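PDB 4HWM: uncharacterized protein yedD from Klebsiella pneumoniae subsp. pneumoniae, which is a lipoprotein of the YedD-like family whose function is unknown, built as a closed antiparallel beta barrel with one helix packed beside it. Local coordinates for residues Y9-P18 / P64-I74; M34-S42 / F52-V60. All coordinates share one frame; numbering follows the deposited sequence.

Contact 1. Residues Y9-P18 / P64-I74; sequences YEDVVKAPAP and PGKLMNRDSEI
Lys66 lays its side chain over one face of the Tyr9 ring. Its CG sits anti to its own carbonyl carbon (chi1 -64°) and the chain runs extended from there, so that the methylenes pass over the phenol from the hydroxyl end and CE comes 4.0 Å from the centroid of the Tyr9 ring in a CH-pi contact. The ammonium group lies farther along the same face, NZ standing 4.3 Å from that centroid as a cation-pi partner, and it donates a hydrogen bond of 2.9 Å to Tyr9 O. That carbonyl also accepts from Val12 N within the 3-10 turn; the two donors reach it from opposite faces of its plane. Tyr9 itself turns its ring to the strand with CG anti to the backbone N (chi1 -179°), which brings OH to 3.3 Å from CA of Gly65, at the ring edge. Val12 CG1 lies against Lys66 CD, the two side chains running past each other in opposite directions.

Farther on, backbone and apolar side chains share the contact. Ala15 N donates a nearly straight hydrogen bond of 2.8 Å to Leu67 O, and a water bridges Val13 O and Asn69 N. Leu67 CD1 packs 3.7 Å from Ala17 CA, while CG of the Pro18 ring packs 3.7 Å from Ile74 CG1.

The irregular segment 9-18 thus crosses the outside of strand 60-70 and ends near the start of strand 73-78, two neighbours of the barrel. Lys14 leaves the contact to form a salt bridge with Asp50 of strand 50-56, and the buried Leu67 also touches Thr51 and Val45, on strands 50-56 and 40-45.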
# COMPACT_ATOMS: atom_id res chain seq x y z
N TYR A 9 -3.20 10.19 -13.51
CA TYR A 9 -3.57 9.73 -12.17
C TYR A 9 -4.83 10.36 -11.62
O TYR A 9 -5.64 9.67 -10.99
CB TYR A 9 -2.41 9.99 -11.21
CG TYR A 9 -2.64 9.55 -9.79
CD1 TYR A 9 -2.64 8.20 -9.45
CD2 TYR A 9 -2.90 10.48 -8.79
CE1 TYR A 9 -2.86 7.79 -8.14
CE2 TYR A 9 -3.10 10.10 -7.47
CZ TYR A 9 -3.07 8.73 -7.15
OH TYR A 9 -3.25 8.32 -5.86
N GLU A 10 -5.03 11.65 -11.88
CA GLU A 10 -6.18 12.40 -11.36
C GLU A 10 -7.49 11.85 -11.88
O GLU A 10 -8.51 12.03 -11.22
CB GLU A 10 -6.09 13.89 -11.76
CG GLU A 10 -4.98 14.64 -11.07
CD GLU A 10 -3.64 14.53 -11.77
OE1 GLU A 10 -3.47 13.74 -12.77
OE2 GLU A 10 -2.74 15.28 -11.33
N ASP A 11 -7.44 11.20 -13.04
CA ASP A 11 -8.64 10.70 -13.71
C ASP A 11 -8.92 9.24 -13.41
O ASP A 11 -9.94 8.70 -13.86
CB ASP A 11 -8.52 10.92 -15.23
CG ASP A 11 -8.32 12.39 -15.60
OD1 ASP A 11 -8.91 13.28 -14.94
OD2 ASP A 11 -7.60 12.68 -16.60
N VAL A 12 -8.03 8.60 -12.65
CA VAL A 12 -8.21 7.20 -12.29
C VAL A 12 -9.38 7.07 -11.36
O VAL A 12 -9.51 7.83 -10.40
CB VAL A 12 -6.97 6.59 -11.60
CG1 VAL A 12 -7.33 5.25 -10.91
CG2 VAL A 12 -5.87 6.41 -12.60
N VAL A 13 -10.23 6.08 -11.71
CA VAL A 13 -11.42 5.72 -10.96
C VAL A 13 -11.04 4.86 -9.74
O VAL A 13 -10.60 3.71 -9.88
CB VAL A 13 -12.43 4.98 -11.86
CG1 VAL A 13 -13.65 4.50 -11.04
CG2 VAL A 13 -12.86 5.89 -13.02
N LYS A 14 -11.17 5.46 -8.58
CA LYS A 14 -10.71 4.85 -7.32
C LYS A 14 -11.72 3.79 -6.89
O LYS A 14 -12.90 4.09 -6.71
CB LYS A 14 -10.62 5.91 -6.27
CG LYS A 14 -10.13 5.42 -4.95
CD LYS A 14 -9.89 6.57 -3.94
CE LYS A 14 -11.14 7.17 -3.33
NZ LYS A 14 -10.90 8.41 -2.53
N ALA A 15 -11.25 2.55 -6.76
CA ALA A 15 -12.12 1.42 -6.40
C ALA A 15 -12.20 1.28 -4.88
O ALA A 15 -11.17 1.25 -4.21
CB ALA A 15 -11.60 0.12 -7.00
N PRO A 16 -13.41 1.12 -4.31
CA PRO A 16 -13.52 0.77 -2.92
C PRO A 16 -12.82 -0.55 -2.60
O PRO A 16 -12.76 -1.43 -3.46
CB PRO A 16 -15.03 0.65 -2.68
CG PRO A 16 -15.64 1.47 -3.77
CD PRO A 16 -14.74 1.30 -4.94
N ALA A 17 -12.25 -0.66 -1.42
CA ALA A 17 -11.57 -1.88 -1.04
C ALA A 17 -12.57 -3.04 -1.00
O ALA A 17 -13.61 -2.92 -0.33
CB ALA A 17 -10.93 -1.72 0.32
N PRO A 18 -12.25 -4.16 -1.67
CA PRO A 18 -13.10 -5.35 -1.42
C PRO A 18 -13.06 -5.78 0.03
O PRO A 18 -12.07 -5.56 0.73
CB PRO A 18 -12.46 -6.44 -2.29
CG PRO A 18 -11.55 -5.74 -3.22
CD PRO A 18 -11.15 -4.45 -2.60
N PRO A 64 1.58 7.78 -1.99
CA PRO A 64 0.14 7.58 -2.02
C PRO A 64 -0.28 6.88 -3.33
O PRO A 64 0.42 6.93 -4.34
CB PRO A 64 -0.41 9.01 -1.92
CG PRO A 64 0.71 9.79 -1.16
CD PRO A 64 1.95 9.20 -1.79
N GLY A 65 -1.46 6.25 -3.32
CA GLY A 65 -2.03 5.63 -4.50
C GLY A 65 -3.53 5.42 -4.36
O GLY A 65 -4.14 5.90 -3.41
N LYS A 66 -4.07 4.69 -5.31
CA LYS A 66 -5.49 4.39 -5.38
C LYS A 66 -5.67 2.97 -5.85
O LYS A 66 -4.98 2.56 -6.76
CB LYS A 66 -6.20 5.25 -6.45
CG LYS A 66 -6.20 6.70 -6.21
CD LYS A 66 -6.77 7.46 -7.40
CE LYS A 66 -6.70 8.94 -7.23
NZ LYS A 66 -7.13 9.59 -8.53
N LEU A 67 -6.66 2.26 -5.31
CA LEU A 67 -7.03 0.97 -5.89
C LEU A 67 -7.77 1.18 -7.20
O LEU A 67 -8.52 2.16 -7.36
CB LEU A 67 -7.95 0.21 -4.97
CG LEU A 67 -7.41 -0.21 -3.62
CD1 LEU A 67 -8.54 -0.97 -2.90
CD2 LEU A 67 -6.13 -1.06 -3.73
N MSE A 68 -7.55 0.26 -8.13
CA MSE A 68 -8.26 0.22 -9.40
C MSE A 68 -8.70 -1.21 -9.61
O MSE A 68 -7.99 -2.17 -9.30
CB MSE A 68 -7.32 0.66 -10.52
CG MSE A 68 -7.93 0.66 -11.92
SE MSE A 68 -6.60 1.16 -13.24
CE MSE A 68 -5.58 -0.53 -13.21
N ASN A 69 -9.92 -1.35 -10.14
CA ASN A 69 -10.45 -2.63 -10.56
C ASN A 69 -10.30 -2.67 -12.09
O ASN A 69 -10.81 -1.79 -12.78
CB ASN A 69 -11.92 -2.73 -10.13
CG ASN A 69 -12.42 -4.16 -10.03
OD1 ASN A 69 -11.67 -5.10 -9.80
ND2 ASN A 69 -13.72 -4.31 -10.17
N ARG A 70 -9.54 -3.65 -12.59
CA ARG A 70 -9.43 -3.89 -14.03
C ARG A 70 -9.71 -5.36 -14.28
O ARG A 70 -9.00 -6.22 -13.78
CB ARG A 70 -8.04 -3.51 -14.56
CG ARG A 70 -7.92 -3.55 -16.10
CD ARG A 70 -6.66 -2.81 -16.61
NE ARG A 70 -5.41 -3.55 -16.35
CZ ARG A 70 -4.18 -3.05 -16.50
NH1 ARG A 70 -3.98 -1.80 -16.92
NH2 ARG A 70 -3.12 -3.82 -16.23
N ASP A 71 -10.77 -5.64 -15.05
CA ASP A 71 -11.15 -7.01 -15.37
C ASP A 71 -11.28 -7.88 -14.11
O ASP A 71 -10.72 -8.98 -14.03
CB ASP A 71 -10.17 -7.59 -16.40
CG ASP A 71 -10.06 -6.71 -17.64
OD1 ASP A 71 -11.13 -6.24 -18.13
OD2 ASP A 71 -8.92 -6.43 -18.10
N SER A 72 -12.01 -7.32 -13.14
CA SER A 72 -12.32 -7.98 -11.85
C SER A 72 -11.11 -8.26 -10.92
O SER A 72 -11.26 -8.93 -9.90
CB SER A 72 -13.08 -9.28 -12.08
OG SER A 72 -12.17 -10.35 -12.32
N GLU A 73 -9.93 -7.74 -11.28
CA GLU A 73 -8.74 -7.92 -10.45
C GLU A 73 -8.39 -6.57 -9.85
O GLU A 73 -8.63 -5.54 -10.46
CB GLU A 73 -7.59 -8.45 -11.28
CG GLU A 73 -7.89 -9.82 -11.91
CD GLU A 73 -6.66 -10.41 -12.58
OE1 GLU A 73 -6.25 -9.88 -13.64
OE2 GLU A 73 -6.09 -11.38 -12.04
N ILE A 74 -7.84 -6.61 -8.64
CA ILE A 74 -7.48 -5.40 -7.89
C ILE A 74 -6.00 -5.05 -8.05
O ILE A 74 -5.13 -5.90 -7.91
CB ILE A 74 -7.78 -5.59 -6.39
CG1 ILE A 74 -9.28 -5.83 -6.19
CG2 ILE A 74 -7.33 -4.36 -5.58
CD1 ILE A 74 -10.14 -4.63 -6.55
O HOH W 1 -11.52 0.99 -10.65

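Contact 2. Residues M34-S42 / F52-V60; sequences MMSPDAIAS and FDCRQWQRV
Strands 40-42 and 52-56 run antiparallel, their axes 4.7 Å apart at closest approach. Ile40 with Gln56 and Ser42 with Cys54 are hydrogen-bonded pairs, and Ala41 with Arg55 is the non-hydrogen-bonded pair between them; Ile40 N donates to Gln56 O at 2.9 Å and Gln56 N returns a bond to Ile40 O at 2.8 Å. Beyond the ladder a type I turn, Ser36 to Ala39, places Ser36 against one face of the Trp57 ring. CB of Ser36 stands 3.5 Å from the centroid of the six-membered ring of Trp57, a CH-pi contact, while Gln58 NE2 lies over the opposite face. The side chains of Met35 and Trp57 cross at about a right angle, Met35 CG 3.7 Å from Trp57 CZ3. At the ring edge, in plane, a water accepts from Trp57 NE1 and donates to Asp38 OD2. On the Ala41 side, Arg55 CG packs against Ala41 CB, and the guanidinium grips Asp53 side-on, NE to OD1 and NH2 to OD2, each 2.9 Å.

Asp53 also accepts from Tyr95 and Arg55 bridges to Asp96; these outer partners, with the side-on grip, probably fix the rotation of both groups. On the other face Cys54 is disulfide-bonded to Cys110, covalently tying this hairpin to helix 108-118.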
# COMPACT_ATOMS: atom_id res chain seq x y z
N MSE A 34 13.80 -6.86 -1.42
CA MSE A 34 14.23 -5.62 -0.81
C MSE A 34 15.73 -5.56 -0.65
O MSE A 34 16.44 -6.56 -0.79
CB MSE A 34 13.50 -5.46 0.51
CG MSE A 34 11.97 -5.34 0.34
SE MSE A 34 11.05 -4.72 1.91
CE MSE A 34 11.24 -2.81 1.61
N MSE A 35 16.19 -4.37 -0.31
CA MSE A 35 17.62 -4.09 -0.28
C MSE A 35 18.40 -4.93 0.74
O MSE A 35 19.56 -5.27 0.54
CB MSE A 35 17.80 -2.58 -0.06
CG MSE A 35 19.10 -2.00 -0.46
SE MSE A 35 19.56 -2.36 -2.31
CE MSE A 35 21.35 -1.69 -2.12
N SER A 36 17.76 -5.28 1.85
CA SER A 36 18.40 -6.00 2.93
C SER A 36 17.34 -6.66 3.82
O SER A 36 16.21 -6.16 3.84
CB SER A 36 19.23 -5.02 3.75
OG SER A 36 20.28 -5.71 4.44
N PRO A 37 17.70 -7.74 4.56
CA PRO A 37 16.70 -8.43 5.37
C PRO A 37 15.93 -7.60 6.39
O PRO A 37 14.78 -7.94 6.68
CB PRO A 37 17.51 -9.54 6.07
CG PRO A 37 18.58 -9.84 5.08
CD PRO A 37 18.97 -8.50 4.50
N ASP A 38 16.50 -6.52 6.89
CA ASP A 38 15.79 -5.69 7.87
C ASP A 38 14.88 -4.64 7.25
O ASP A 38 14.13 -3.96 7.97
CB ASP A 38 16.75 -4.99 8.82
CG ASP A 38 17.49 -5.94 9.73
OD1 ASP A 38 16.95 -7.03 10.10
OD2 ASP A 38 18.62 -5.54 10.07
N ALA A 39 14.92 -4.51 5.92
CA ALA A 39 14.03 -3.57 5.24
C ALA A 39 12.56 -4.02 5.47
O ALA A 39 12.28 -5.23 5.57
CB ALA A 39 14.35 -3.49 3.74
N ILE A 40 11.68 -3.04 5.57
CA ILE A 40 10.26 -3.25 5.85
C ILE A 40 9.44 -2.55 4.76
O ILE A 40 9.75 -1.43 4.37
CB ILE A 40 9.87 -2.65 7.24
CG1 ILE A 40 10.69 -3.27 8.35
CG2 ILE A 40 8.36 -2.83 7.55
CD1 ILE A 40 10.70 -2.48 9.63
N ALA A 41 8.39 -3.21 4.28
CA ALA A 41 7.39 -2.58 3.45
C ALA A 41 6.03 -2.64 4.10
O ALA A 41 5.66 -3.62 4.74
CB ALA A 41 7.35 -3.22 2.08
N SER A 42 5.28 -1.58 3.90
CA SER A 42 3.92 -1.45 4.44
C SER A 42 2.98 -0.94 3.35
O SER A 42 3.38 -0.17 2.47
CB SER A 42 3.91 -0.45 5.60
OG SER A 42 4.78 -0.85 6.64
N PHE A 52 -1.40 3.73 0.55
CA PHE A 52 -0.11 4.33 0.88
C PHE A 52 0.91 3.23 0.96
O PHE A 52 0.75 2.29 1.76
CB PHE A 52 -0.21 5.05 2.23
CG PHE A 52 0.89 6.04 2.51
CD1 PHE A 52 1.04 7.17 1.72
CD2 PHE A 52 1.78 5.84 3.55
CE1 PHE A 52 2.02 8.10 2.02
CE2 PHE A 52 2.77 6.75 3.83
CZ PHE A 52 2.91 7.86 3.04
N ASP A 53 1.95 3.34 0.12
CA ASP A 53 2.99 2.30 -0.02
C ASP A 53 4.24 2.90 0.61
O ASP A 53 4.73 3.90 0.09
CB ASP A 53 3.16 2.00 -1.51
CG ASP A 53 4.29 1.02 -1.83
OD1 ASP A 53 5.26 0.94 -1.07
OD2 ASP A 53 4.18 0.37 -2.87
N CYS A 54 4.69 2.34 1.75
CA CYS A 54 5.78 2.94 2.53
C CYS A 54 6.82 1.87 2.78
O CYS A 54 6.51 0.85 3.37
CB CYS A 54 5.23 3.49 3.84
SG CYS A 54 6.43 4.34 4.86
N ARG A 55 8.03 2.10 2.30
CA ARG A 55 9.10 1.13 2.42
C ARG A 55 10.28 1.80 3.09
O ARG A 55 10.54 2.96 2.84
CB ARG A 55 9.48 0.61 1.06
CG ARG A 55 8.27 0.06 0.34
CD ARG A 55 8.62 -0.57 -0.93
NE ARG A 55 7.47 -0.71 -1.81
CZ ARG A 55 7.40 -1.47 -2.89
NH1 ARG A 55 8.44 -2.20 -3.28
NH2 ARG A 55 6.29 -1.46 -3.61
N GLN A 56 10.99 1.09 3.94
CA GLN A 56 12.03 1.71 4.74
C GLN A 56 13.18 0.76 5.01
O GLN A 56 13.00 -0.45 5.20
CB GLN A 56 11.47 2.19 6.07
CG GLN A 56 10.88 1.13 6.94
CD GLN A 56 10.21 1.71 8.15
OE1 GLN A 56 10.90 2.11 9.12
NE2 GLN A 56 8.89 1.76 8.13
N TRP A 57 14.37 1.33 5.01
CA TRP A 57 15.54 0.66 5.56
C TRP A 57 16.48 1.77 6.04
O TRP A 57 16.25 2.33 7.10
CB TRP A 57 16.16 -0.32 4.57
CG TRP A 57 17.34 -1.02 5.16
CD1 TRP A 57 17.44 -1.55 6.43
CD2 TRP A 57 18.58 -1.26 4.52
NE1 TRP A 57 18.69 -2.08 6.61
CE2 TRP A 57 19.41 -1.91 5.46
CE3 TRP A 57 19.08 -0.96 3.26
CZ2 TRP A 57 20.71 -2.29 5.16
CZ3 TRP A 57 20.37 -1.33 2.96
CH2 TRP A 57 21.19 -1.98 3.91
N GLN A 58 17.48 2.13 5.25
CA GLN A 58 18.32 3.28 5.58
C GLN A 58 17.59 4.59 5.33
O GLN A 58 17.87 5.59 5.98
CB GLN A 58 19.66 3.28 4.82
CG GLN A 58 20.51 2.05 5.05
CD GLN A 58 20.96 1.89 6.46
OE1 GLN A 58 21.47 2.84 7.07
NE2 GLN A 58 20.75 0.70 7.01
N ARG A 59 16.67 4.57 4.36
CA ARG A 59 15.80 5.69 4.06
C ARG A 59 14.38 5.18 3.87
O ARG A 59 14.18 3.98 3.68
CB ARG A 59 16.25 6.40 2.78
CG ARG A 59 17.61 7.09 2.93
CD ARG A 59 18.01 7.83 1.67
NE ARG A 59 18.30 6.91 0.57
CZ ARG A 59 18.35 7.23 -0.73
NH1 ARG A 59 18.14 8.47 -1.14
NH2 ARG A 59 18.61 6.28 -1.62
N VAL A 60 13.43 6.10 3.93
CA VAL A 60 12.02 5.84 3.71
C VAL A 60 11.65 6.32 2.31
O VAL A 60 12.07 7.41 1.88
CB VAL A 60 11.18 6.60 4.76
CG1 VAL A 60 9.71 6.44 4.51
CG2 VAL A 60 11.54 6.16 6.17
O HOH W 2 19.87 -3.84 8.63
O HOH W 3 7.37 0.30 6.09
O HOH W 4 4.84 -1.47 0.35

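Overall arrangement
The two contacts lie on opposite sides of the chain's centre, their own centres about 24 Å apart, yet share one antiparallel barrel. Along the chain, segment 9-18 comes first, then both segments of contact 2, and finally 64-74, so contact 1 brackets contact 2 in sequence. Contact 2 pairs the consecutive strands 40-45 and 50-56 as a hairpin, whereas contact 1 sets strand 60-70, the next neighbour in the sheet, and the start of 73-78 against the N-terminal segment. They meet where Pro64 N packs 3.8 Å from Phe52 CD1. The barrel therefore combines local hairpin pairing with a long-range contact to the segment that precedes its first strand, all within the YedD-like family region.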